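Serine protease inhibitor (Thermoanaerobacter tengcongensis, PDB 2PEF) belongs to the serpin family and probably inhibits serine proteases, here captured in its latent state. Local coordinates at residues 70-75 with 113-118. Numbering follows the deposited sequence.
Sequences LNKYLY and ADYYKA
Helix 67-80 meets the C-terminal end of helix 106-116, the CA traces coming closest at Tyr75 and Tyr115, 5.1 Å between their CA atoms. Two consecutive tyrosines reach from that end onto helix 67-80. Tyr115 lies over the Asn71 turn: CB of Asn71 stands over one face of the ring in a CH-pi contact, 4.1 Å from its centroid, while CB of Tyr75 meets the ring edge at CD2 (3.7 Å). The aliphatic part of Lys72 runs alongside Tyr115, pointing the same way, with CG 3.9 Å from Tyr115 CE2. The Tyr75 ring, its CG anti to the backbone N (chi1 166°), turns its edge to the carbonyl O of Tyr115, and the two ring planes are 78° apart. Tyr116 starts away from helix 67-80, but its OH returns to donate a 2.7 Å hydrogen bond to Asn71 OD1, lying 22° out of that carbonyl's plane. The Asn71 amide is nearly perpendicular to the Tyr116 ring; its ND2 bonds OD1 of Asn47, and the two bonds fix its rotation. Leu74 CD1 meets the ring edge at Tyr116 CE2, 4.1 Å away. Lys117, with positive phi, turns the chain toward strand 119-123, and Asn93 of strand 87-98 bonds the Tyr116 carbonyl. In this pairing of serpin helices D and E, Leu74 and Tyr116 pack against helix 35-46 (helix B), whereas N-terminal Lys3, Glu2 and Met1 touch Lys72, Tyr75 and Tyr115 respectively.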
loop_
_atom_site.group_PDB
_atom_site.type_symbol
_atom_site.label_atom_id
_atom_site.label_comp_id
_atom_site.label_asym_id
_atom_site.label_seq_id
_atom_site.Cartn_x
_atom_site.Cartn_y
_atom_site.Cartn_z
ATOM N N LEU A 70 -13.445 -6.918 11.217
ATOM C CA LEU A 70 -12.288 -6.482 10.442
ATOM C C LEU A 70 -10.987 -6.708 11.213
ATOM O O LEU A 70 -9.982 -7.107 10.620
ATOM C CB LEU A 70 -12.417 -5.015 10.004
ATOM C CG LEU A 70 -11.395 -4.532 8.962
ATOM C CD1 LEU A 70 -11.604 -5.211 7.611
ATOM C CD2 LEU A 70 -11.446 -3.022 8.809
ATOM N N ASN A 71 -11.022 -6.453 12.522
ATOM C CA ASN A 71 -9.898 -6.743 13.414
ATOM C C ASN A 71 -9.497 -8.210 13.340
ATOM O O ASN A 71 -8.315 -8.534 13.202
ATOM C CB ASN A 71 -10.241 -6.400 14.871
ATOM C CG ASN A 71 -10.299 -4.912 15.135
ATOM O OD1 ASN A 71 -9.833 -4.099 14.336
ATOM N ND2 ASN A 71 -10.890 -4.544 16.267
ATOM N N LYS A 72 -10.494 -9.091 13.442
ATOM C CA LYS A 72 -10.251 -10.530 13.390
ATOM C C LYS A 72 -9.686 -10.934 12.030
ATOM O O LYS A 72 -8.712 -11.685 11.952
ATOM C CB LYS A 72 -11.534 -11.306 13.695
ATOM C CG LYS A 72 -12.072 -11.065 15.092
ATOM C CD LYS A 72 -13.124 -12.091 15.470
ATOM C CE LYS A 72 -13.644 -11.849 16.879
ATOM N NZ LYS A 72 -14.574 -10.687 16.944
ATOM N N TYR A 73 -10.296 -10.419 10.965
ATOM C CA TYR A 73 -9.840 -10.690 9.602
ATOM C C TYR A 73 -8.390 -10.259 9.383
ATOM O O TYR A 73 -7.577 -11.013 8.843
ATOM C CB TYR A 73 -10.718 -9.950 8.592
ATOM C CG TYR A 73 -11.995 -10.636 8.162
ATOM C CD1 TYR A 73 -13.194 -9.920 8.104
ATOM C CD2 TYR A 73 -12.013 -11.979 7.786
ATOM C CE1 TYR A 73 -14.373 -10.523 7.690
ATOM C CE2 TYR A 73 -13.194 -12.594 7.370
ATOM C CZ TYR A 73 -14.366 -11.856 7.322
ATOM O OH TYR A 73 -15.540 -12.445 6.917
ATOM N N LEU A 74 -8.073 -9.032 9.791
ATOM C CA LEU A 74 -6.747 -8.473 9.551
ATOM C C LEU A 74 -5.682 -9.161 10.397
ATOM O O LEU A 74 -4.586 -9.449 9.910
ATOM C CB LEU A 74 -6.744 -6.959 9.772
ATOM C CG LEU A 74 -7.476 -6.151 8.696
ATOM C CD1 LEU A 74 -7.488 -4.684 9.057
ATOM C CD2 LEU A 74 -6.854 -6.358 7.313
ATOM N N TYR A 75 -6.017 -9.439 11.654
ATOM C CA TYR A 75 -5.146 -10.226 12.512
ATOM C C TYR A 75 -4.823 -11.570 11.859
ATOM O O TYR A 75 -3.671 -11.983 11.821
ATOM C CB TYR A 75 -5.784 -10.428 13.894
ATOM C CG TYR A 75 -5.122 -11.495 14.729
ATOM C CD1 TYR A 75 -3.922 -11.242 15.392
ATOM C CD2 TYR A 75 -5.700 -12.757 14.866
ATOM C CE1 TYR A 75 -3.309 -12.218 16.163
ATOM C CE2 TYR A 75 -5.092 -13.744 15.634
ATOM C CZ TYR A 75 -3.901 -13.467 16.279
ATOM O OH TYR A 75 -3.307 -14.449 17.034
ATOM N N ALA A 113 -2.638 -3.672 20.593
ATOM C CA ALA A 113 -1.561 -4.592 20.961
ATOM C C ALA A 113 -1.885 -6.031 20.556
ATOM O O ALA A 113 -1.015 -6.755 20.063
ATOM C CB ALA A 113 -1.274 -4.514 22.456
ATOM N N ASP A 114 -3.137 -6.433 20.758
ATOM C CA ASP A 114 -3.553 -7.818 20.522
ATOM C C ASP A 114 -3.733 -8.187 19.054
ATOM O O ASP A 114 -3.196 -9.196 18.602
ATOM C CB ASP A 114 -4.827 -8.153 21.304
ATOM C CG ASP A 114 -4.568 -8.382 22.786
ATOM O OD1 ASP A 114 -3.399 -8.583 23.179
ATOM O OD2 ASP A 114 -5.546 -8.367 23.563
ATOM N N TYR A 115 -4.497 -7.378 18.323
ATOM C CA TYR A 115 -4.830 -7.670 16.928
ATOM C C TYR A 115 -3.811 -7.137 15.925
ATOM O O TYR A 115 -3.676 -7.680 14.829
ATOM C CB TYR A 115 -6.217 -7.120 16.587
ATOM C CG TYR A 115 -7.352 -7.909 17.198
ATOM C CD1 TYR A 115 -7.832 -7.606 18.472
ATOM C CD2 TYR A 115 -7.942 -8.963 16.504
ATOM C CE1 TYR A 115 -8.879 -8.335 19.035
ATOM C CE2 TYR A 115 -8.987 -9.694 17.053
ATOM C CZ TYR A 115 -9.449 -9.379 18.320
ATOM O OH TYR A 115 -10.480 -10.101 18.871
ATOM N N TYR A 116 -3.106 -6.072 16.298
ATOM C CA TYR A 116 -2.205 -5.392 15.365
ATOM C C TYR A 116 -0.742 -5.428 15.796
ATOM O O TYR A 116 0.123 -4.898 15.094
ATOM C CB TYR A 116 -2.668 -3.948 15.137
ATOM C CG TYR A 116 -4.020 -3.883 14.471
ATOM C CD1 TYR A 116 -5.188 -3.878 15.230
ATOM C CD2 TYR A 116 -4.135 -3.870 13.079
ATOM C CE1 TYR A 116 -6.443 -3.838 14.628
ATOM C CE2 TYR A 116 -5.391 -3.832 12.462
ATOM C CZ TYR A 116 -6.539 -3.818 13.245
ATOM O OH TYR A 116 -7.787 -3.785 12.654
ATOM N N LYS A 117 -0.478 -6.059 16.938
ATOM C CA LYS A 117 0.878 -6.189 17.484
ATOM C C LYS A 117 1.617 -4.853 17.484
ATOM O O LYS A 117 2.815 -4.793 17.189
ATOM C CB LYS A 117 1.681 -7.230 16.694
ATOM C CG LYS A 117 1.093 -8.627 16.705
ATOM C CD LYS A 117 2.006 -9.600 15.983
ATOM C CE LYS A 117 1.442 -11.006 16.014
ATOM N N ALA A 118 0.903 -3.782 17.822
ATOM C CA ALA A 118 1.465 -2.444 17.712
ATOM C C ALA A 118 2.410 -2.094 18.854
ATOM O O ALA A 118 2.111 -2.327 20.027
ATOM C CB ALA A 118 0.369 -1.404 17.586
#